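Local coordinates for ubiquitin-conjugating enzyme (Plasmodium falciparum 3D7, PDB 2H2Y), which probably acts as an E2 enzyme that carries ubiquitin and passes it on to proteins, this chain being the conjugating domain of a longer protein, at residues Y69-I74 and G121-I126; G102-S107 and I127-S132. All coordinates share one frame; numbering follows the deposited sequence.

Contact 1: residues Y69-I74 and G121-I126; sequences YKIKII and GLILSI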
ATOM      1  N   TYR A  69       0.568 -11.859  -3.642  1.00 32.69           N
ATOM      2  CA  TYR A  69       1.060 -11.424  -2.330  1.00 31.78           C
ATOM      3  C   TYR A  69       0.173 -10.311  -1.816  1.00 33.02           C
ATOM      4  O   TYR A  69      -0.398  -9.564  -2.604  1.00 35.26           O
ATOM      5  CB  TYR A  69       2.485 -10.883  -2.436  1.00 29.87           C
ATOM      6  CG  TYR A  69       3.503 -11.889  -2.905  1.00 28.60           C
ATOM      7  CD1 TYR A  69       3.894 -12.947  -2.086  1.00 28.58           C
ATOM      8  CD2 TYR A  69       4.065 -11.798  -4.172  1.00 28.08           C
ATOM      9  CE1 TYR A  69       4.823 -13.895  -2.518  1.00 27.56           C
ATOM     10  CE2 TYR A  69       4.993 -12.740  -4.619  1.00 28.89           C
ATOM     11  CZ  TYR A  69       5.366 -13.788  -3.783  1.00 29.27           C
ATOM     12  OH  TYR A  69       6.277 -14.729  -4.218  1.00 29.32           O
ATOM     13  N   LYS A  70       0.055 -10.187  -0.500  1.00 33.46           N
ATOM     14  CA  LYS A  70      -0.766  -9.127   0.074  1.00 32.39           C
ATOM     15  C   LYS A  70       0.103  -8.191   0.889  1.00 31.71           C
ATOM     16  O   LYS A  70       1.046  -8.631   1.544  1.00 32.83           O
ATOM     17  CB  LYS A  70      -1.869  -9.706   0.957  1.00 32.57           C
ATOM     18  CG  LYS A  70      -2.922 -10.477   0.186  1.00 37.40           C
ATOM     19  CD  LYS A  70      -4.096 -10.843   1.082  1.00 42.75           C
ATOM     20  CE  LYS A  70      -5.012 -11.875   0.418  1.00 46.29           C
ATOM     21  NZ  LYS A  70      -4.302 -13.170   0.140  1.00 50.26           N
ATOM     22  N   ILE A  71      -0.215  -6.900   0.831  1.00 31.14           N
ATOM     23  CA  ILE A  71       0.516  -5.861   1.554  1.00 29.87           C
ATOM     24  C   ILE A  71      -0.478  -5.049   2.377  1.00 29.84           C
ATOM     25  O   ILE A  71      -1.335  -4.371   1.814  1.00 32.29           O
ATOM     26  CB  ILE A  71       1.214  -4.890   0.582  1.00 29.06           C
ATOM     27  CG1 ILE A  71       2.123  -5.658  -0.377  1.00 27.34           C
ATOM     28  CG2 ILE A  71       1.992  -3.848   1.366  1.00 27.42           C
ATOM     29  CD1 ILE A  71       2.869  -4.765  -1.350  1.00 25.70           C
ATOM     30  N   LYS A  72      -0.382  -5.112   3.698  1.00 29.02           N
ATOM     31  CA  LYS A  72      -1.296  -4.356   4.546  1.00 28.55           C
ATOM     32  C   LYS A  72      -0.753  -2.966   4.844  1.00 28.74           C
ATOM     33  O   LYS A  72       0.464  -2.753   4.902  1.00 28.88           O
ATOM     34  CB  LYS A  72      -1.567  -5.087   5.865  1.00 29.61           C
ATOM     35  CG  LYS A  72      -2.381  -4.262   6.840  1.00 30.51           C
ATOM     36  CD  LYS A  72      -2.832  -5.061   8.050  1.00 33.63           C
ATOM     37  CE  LYS A  72      -3.905  -6.071   7.686  1.00 35.19           C
ATOM     38  NZ  LYS A  72      -4.538  -6.665   8.903  1.00 37.59           N
ATOM     39  N   ILE A  73      -1.671  -2.025   5.030  1.00 29.13           N
ATOM     40  CA  ILE A  73      -1.326  -0.641   5.311  1.00 27.85           C
ATOM     41  C   ILE A  73      -2.139  -0.142   6.507  1.00 28.73           C
ATOM     42  O   ILE A  73      -3.373  -0.163   6.484  1.00 29.79           O
ATOM     43  CB  ILE A  73      -1.632   0.249   4.089  1.00 25.24           C
ATOM     44  CG1 ILE A  73      -0.909  -0.297   2.857  1.00 20.67           C
ATOM     45  CG2 ILE A  73      -1.225   1.680   4.376  1.00 23.19           C
ATOM     46  CD1 ILE A  73      -1.219   0.440   1.587  1.00 20.83           C
ATOM     47  N   ILE A  74      -1.444   0.292   7.552  1.00 29.39           N
ATOM     48  CA  ILE A  74      -2.102   0.806   8.743  1.00 30.58           C
ATOM     49  C   ILE A  74      -1.736   2.273   8.869  1.00 32.07           C
ATOM     50  O   ILE A  74      -0.558   2.616   8.986  1.00 32.04           O
ATOM     51  CB  ILE A  74      -1.622   0.099  10.024  1.00 31.37           C
ATOM     52  CG1 ILE A  74      -1.941  -1.394   9.978  1.00 30.36           C
ATOM     53  CG2 ILE A  74      -2.287   0.735  11.229  1.00 30.57           C
ATOM     54  CD1 ILE A  74      -3.418  -1.714  10.007  1.00 32.29           C
ATOM     55  N   GLY A 121       2.327   5.402  -4.397  1.00 26.90           N
ATOM     56  CA  GLY A 121       3.751   5.484  -4.676  1.00 22.72           C
ATOM     57  C   GLY A 121       4.575   4.586  -3.776  1.00 21.52           C
ATOM     58  O   GLY A 121       5.500   3.917  -4.236  1.00 25.89           O
ATOM     59  N   LEU A 122       4.255   4.572  -2.488  0.50 17.70           N
ATOM     60  CA  LEU A 122       4.976   3.717  -1.570  0.50 15.21           C
ATOM     61  C   LEU A 122       4.869   2.299  -2.108  0.50 16.16           C
ATOM     62  O   LEU A 122       5.870   1.607  -2.294  0.50 14.52           O
ATOM     63  CB  LEU A 122       4.356   3.780  -0.173  0.50  9.99           C
ATOM     64  CG  LEU A 122       4.413   5.124   0.557  0.50  7.15           C
ATOM     65  CD1 LEU A 122       3.751   4.981   1.913  0.50  3.84           C
ATOM     66  CD2 LEU A 122       5.853   5.585   0.712  0.50  1.80           C
ATOM     67  N   ILE A 123       3.641   1.884  -2.391  1.00 18.91           N
ATOM     68  CA  ILE A 123       3.392   0.534  -2.881  1.00 22.34           C
ATOM     69  C   ILE A 123       4.082   0.258  -4.210  1.00 23.79           C
ATOM     70  O   ILE A 123       4.610  -0.837  -4.426  1.00 23.19           O
ATOM     71  CB  ILE A 123       1.862   0.249  -3.023  1.00 21.31           C
ATOM     72  CG1 ILE A 123       1.164   0.408  -1.670  1.00 18.50           C
ATOM     73  CG2 ILE A 123       1.632  -1.160  -3.553  1.00 21.23           C
ATOM     74  CD1 ILE A 123       1.744  -0.465  -0.584  1.00 16.88           C
ATOM     75  N   LEU A 124       4.083   1.240  -5.106  1.00 25.30           N
ATOM     76  CA  LEU A 124       4.722   1.048  -6.400  1.00 26.50           C
ATOM     77  C   LEU A 124       6.223   0.919  -6.210  1.00 28.49           C
ATOM     78  O   LEU A 124       6.881   0.174  -6.938  1.00 29.47           O
ATOM     79  CB  LEU A 124       4.435   2.212  -7.333  1.00 24.86           C
ATOM     80  CG  LEU A 124       5.182   2.064  -8.662  1.00 25.57           C
ATOM     81  CD1 LEU A 124       4.648   0.880  -9.435  1.00 24.59           C
ATOM     82  CD2 LEU A 124       5.025   3.334  -9.466  1.00 28.08           C
ATOM     83  N   SER A 125       6.765   1.653  -5.239  1.00 28.98           N
ATOM     84  CA  SER A 125       8.197   1.579  -4.956  1.00 30.57           C
ATOM     85  C   SER A 125       8.473   0.140  -4.541  1.00 30.67           C
ATOM     86  O   SER A 125       9.423  -0.482  -5.016  1.00 31.71           O
ATOM     87  CB  SER A 125       8.590   2.529  -3.813  1.00 28.56           C
ATOM     88  OG  SER A 125       8.291   3.886  -4.131  1.00 29.41           O
ATOM     89  N   ILE A 126       7.620  -0.386  -3.663  1.00 30.62           N
ATOM     90  CA  ILE A 126       7.762  -1.756  -3.194  1.00 30.16           C
ATOM     91  C   ILE A 126       7.744  -2.726  -4.360  1.00 30.90           C
ATOM     92  O   ILE A 126       8.542  -3.662  -4.395  1.00 30.35           O
ATOM     93  CB  ILE A 126       6.639  -2.138  -2.225  1.00 30.09           C
ATOM     94  CG1 ILE A 126       6.742  -1.292  -0.959  1.00 29.50           C
ATOM     95  CG2 ILE A 126       6.731  -3.613  -1.878  1.00 28.18           C
ATOM     96  CD1 ILE A 126       5.674  -1.597   0.057  1.00 31.97           C
TER
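The CD1 methyl of Ile123 is the bump at the middle of this contact, and it lodges between two isoleucines on one side of strand 69-74. Its nearest neighbour there is Ile73 CD1, at 3.8 Å, and the second wall of the notch is Ile71 CG2, 3.9 Å from Ile123 CD1. The two encounters differ in style. Ile73, its chain extended, meets Ile123 tip to tip, whereas Ile71 and Ile123 point opposite ways and pass each other, with only Ile71 CG2 brushing the end methyl of the helix residue. A bend at chi2 of Ile123 (-56°) turns its end methyl into this notch. Residues 69-74 run along an inner strand of the four-stranded antiparallel sheet of the UBC fold, and residues 121-126 belong to helix 119-130, the central helix of that fold, which lies against one face of the sheet. Locally the axes come within 11.2 Å and run roughly antiparallel, with 147° between their directions. Ile71 serves both helix residues by dividing its branches: with chi1 at -55° CG2 stands anti to the backbone N and is given to Ile123, while the CG1 arm extends toward the next turn, where Ile71 CD1 reaches Ile126 CG2 at 4.1 Å, again tip to tip. All four isoleucines are buried, and the meeting is wholly apolar, covering 166 Å² in total. Phe88 of the neighbouring edge strand touches both Ile71 and Ile126, and Trp52 of strand 51-57 packs on Ile73 from the other neighbouring strand.

Contact 2: residues G102-S107 and I127-S132; sequences GDICLS and ISMLSS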
ATOM      1  N   GLY A 102       7.172 -10.277   7.526  1.00 44.75           N
ATOM      2  CA  GLY A 102       6.588  -9.460   6.485  1.00 44.73           C
ATOM      3  C   GLY A 102       7.141  -8.052   6.467  1.00 45.87           C
ATOM      4  O   GLY A 102       6.857  -7.289   5.541  1.00 46.87           O
ATOM      5  N   ASP A 103       7.925  -7.694   7.480  1.00 44.29           N
ATOM      6  CA  ASP A 103       8.485  -6.350   7.531  1.00 43.94           C
ATOM      7  C   ASP A 103       9.199  -6.056   6.227  1.00 42.30           C
ATOM      8  O   ASP A 103       9.654  -6.968   5.540  1.00 41.30           O
ATOM      9  CB  ASP A 103       9.461  -6.196   8.700  1.00 46.66           C
ATOM     10  CG  ASP A 103       8.760  -6.076  10.043  1.00 49.76           C
ATOM     11  OD1 ASP A 103       9.438  -5.738  11.035  1.00 49.93           O
ATOM     12  OD2 ASP A 103       7.536  -6.322  10.115  1.00 51.86           O
ATOM     13  N   ILE A 104       9.282  -4.778   5.882  1.00 41.05           N
ATOM     14  CA  ILE A 104       9.948  -4.372   4.659  1.00 40.69           C
ATOM     15  C   ILE A 104      11.048  -3.382   4.999  1.00 41.13           C
ATOM     16  O   ILE A 104      10.814  -2.357   5.647  1.00 40.53           O
ATOM     17  CB  ILE A 104       8.959  -3.709   3.675  1.00 39.71           C
ATOM     18  CG1 ILE A 104       7.742  -4.606   3.482  1.00 39.43           C
ATOM     19  CG2 ILE A 104       9.622  -3.491   2.332  1.00 40.60           C
ATOM     20  CD1 ILE A 104       6.683  -3.989   2.628  1.00 40.26           C
ATOM     21  N   CYS A 105      12.260  -3.696   4.579  1.00 42.04           N
ATOM     22  CA  CYS A 105      13.360  -2.799   4.843  1.00 42.76           C
ATOM     23  C   CYS A 105      13.414  -1.837   3.676  1.00 41.79           C
ATOM     24  O   CYS A 105      13.980  -2.151   2.625  1.00 43.86           O
ATOM     25  CB  CYS A 105      14.675  -3.570   4.959  1.00 43.56           C
ATOM     26  SG  CYS A 105      16.063  -2.547   5.473  1.00 45.36           S
ATOM     27  N   LEU A 106      12.796  -0.675   3.859  1.00 39.96           N
ATOM     28  CA  LEU A 106      12.768   0.343   2.818  1.00 38.46           C
ATOM     29  C   LEU A 106      12.843   1.717   3.466  1.00 38.90           C
ATOM     30  O   LEU A 106      12.033   2.052   4.333  1.00 38.69           O
ATOM     31  CB  LEU A 106      11.486   0.219   1.993  1.00 37.11           C
ATOM     32  CG  LEU A 106      11.575   0.721   0.553  1.00 36.97           C
ATOM     33  CD1 LEU A 106      12.537  -0.163  -0.228  1.00 38.95           C
ATOM     34  CD2 LEU A 106      10.205   0.705  -0.095  1.00 35.89           C
ATOM     35  N   SER A 107      13.825   2.502   3.041  1.00 39.01           N
ATOM     36  CA  SER A 107      14.048   3.838   3.577  1.00 40.86           C
ATOM     37  C   SER A 107      12.782   4.681   3.583  1.00 41.49           C
ATOM     38  O   SER A 107      12.498   5.393   4.551  1.00 38.91           O
ATOM     39  CB  SER A 107      15.122   4.545   2.752  1.00 42.28           C
ATOM     40  OG  SER A 107      14.710   4.672   1.402  1.00 45.27           O
ATOM     41  N   ILE A 127       6.843  -2.497  -5.316  1.00 32.39           N
ATOM     42  CA  ILE A 127       6.729  -3.375  -6.485  1.00 33.53           C
ATOM     43  C   ILE A 127       8.008  -3.412  -7.311  1.00 35.16           C
ATOM     44  O   ILE A 127       8.375  -4.463  -7.834  1.00 35.17           O
ATOM     45  CB  ILE A 127       5.603  -2.952  -7.449  1.00 32.24           C
ATOM     46  CG1 ILE A 127       4.288  -2.738  -6.707  1.00 31.75           C
ATOM     47  CG2 ILE A 127       5.419  -4.028  -8.493  1.00 29.46           C
ATOM     48  CD1 ILE A 127       3.602  -3.996  -6.304  1.00 33.58           C
ATOM     49  N   SER A 128       8.682  -2.274  -7.451  1.00 38.12           N
ATOM     50  CA  SER A 128       9.903  -2.259  -8.245  1.00 40.35           C
ATOM     51  C   SER A 128      11.040  -2.873  -7.445  1.00 41.78           C
ATOM     52  O   SER A 128      11.988  -3.414  -8.014  1.00 43.60           O
ATOM     53  CB  SER A 128      10.269  -0.833  -8.693  1.00 40.39           C
ATOM     54  OG  SER A 128      10.717  -0.037  -7.617  1.00 43.94           O
ATOM     55  N   MET A 129      10.944  -2.801  -6.123  1.00 41.75           N
ATOM     56  CA  MET A 129      11.974  -3.387  -5.279  1.00 42.74           C
ATOM     57  C   MET A 129      11.947  -4.893  -5.498  1.00 46.24           C
ATOM     58  O   MET A 129      12.997  -5.542  -5.551  1.00 46.93           O
ATOM     59  CB  MET A 129      11.702  -3.090  -3.814  1.00 41.96           C
ATOM     60  CG  MET A 129      12.674  -3.748  -2.876  1.00 40.42           C
ATOM     61  SD  MET A 129      12.036  -3.706  -1.228  1.00 40.90           S
ATOM     62  CE  MET A 129      10.952  -5.106  -1.288  1.00 42.78           C
ATOM     63  N   LEU A 130      10.739  -5.443  -5.620  1.00 48.16           N
ATOM     64  CA  LEU A 130      10.573  -6.872  -5.852  1.00 48.87           C
ATOM     65  C   LEU A 130      11.143  -7.254  -7.211  1.00 50.41           C
ATOM     66  O   LEU A 130      11.647  -8.357  -7.384  1.00 52.47           O
ATOM     67  CB  LEU A 130       9.096  -7.271  -5.765  1.00 47.08           C
ATOM     68  CG  LEU A 130       8.476  -7.262  -4.360  1.00 45.56           C
ATOM     69  CD1 LEU A 130       7.007  -7.639  -4.429  1.00 41.54           C
ATOM     70  CD2 LEU A 130       9.226  -8.228  -3.467  1.00 44.65           C
ATOM     71  N   SER A 131      11.068  -6.349  -8.178  1.00 51.12           N
ATOM     72  CA  SER A 131      11.623  -6.633  -9.493  1.00 52.78           C
ATOM     73  C   SER A 131      13.123  -6.349  -9.442  1.00 56.08           C
ATOM     74  O   SER A 131      13.553  -5.197  -9.504  1.00 56.68           O
ATOM     75  CB  SER A 131      10.954  -5.760 -10.552  1.00 51.38           C
ATOM     76  OG  SER A 131       9.551  -5.952 -10.539  1.00 50.29           O
ATOM     77  N   SER A 132      13.911  -7.411  -9.300  1.00 59.27           N
ATOM     78  CA  SER A 132      15.367  -7.315  -9.231  1.00 61.47           C
ATOM     79  C   SER A 132      15.961  -8.625  -8.703  1.00 62.81           C
ATOM     80  O   SER A 132      15.329  -9.332  -7.913  1.00 62.00           O
ATOM     81  CB  SER A 132      15.779  -6.151  -8.327  1.00 62.16           C
TER
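Met129, in the last turn of helix 119-130, lays its thioether against Leu106 and Ile104 of the loop that leads to this helix in the UBC fold. The Ile-Cys-Leu sequence of this loop resembles that around the thioester-forming cysteine of many E2 enzymes, consistent with that role for Cys105, which has also been seen in an interchain disulfide. Across the segments the interactions are apolar and few, burying 110 Å². Leu106 and Met129 point in opposing directions and pass flank to flank, Leu106 CD1 lying 3.7 Å from Met129 SD. Extended at chi1 (176°) and chi2, Met129 stretches from the helix to the loop before bending at chi3. It also touches His95 of another loop, while Ile104 reaches onto Phe88 of the sheet. Polar bonding stays within each segment or goes to neighbours: Cys105 pairs through its backbone with His97, and where the helix ends the Ser131 OG and N both make weak bonds to Ile127 O. The bend in Met129, a chi3 of 82°, turns CE toward Ile104, whose CG2 lies 4.2 Å from Met129 CE.

How the contacts relate
Both contacts use helix 119-130, contact 1 on its earlier turns and contact 2 at its last, and their centres are 9 Å apart. Along the chain the segments alternate: strand 69-74, then loop 102-107, and then helix 119-130, which supplies the second segment of each contact. Ile126 joins the two: its CD1 lies 3.7 Å from Ile104 CD1, and its CG1 is 4.1 Å from Leu106 CD2. Phe88, touched by residues of both contacts, adds a second apolar bridge. Contact 1 is buried near the chain centre, whereas contact 2 lies near the surface; there Ile104 and Leu106 flank Cys105, the probable ubiquitin-accepting cysteine, whose CB stays 6.7 Å from Met129 SD.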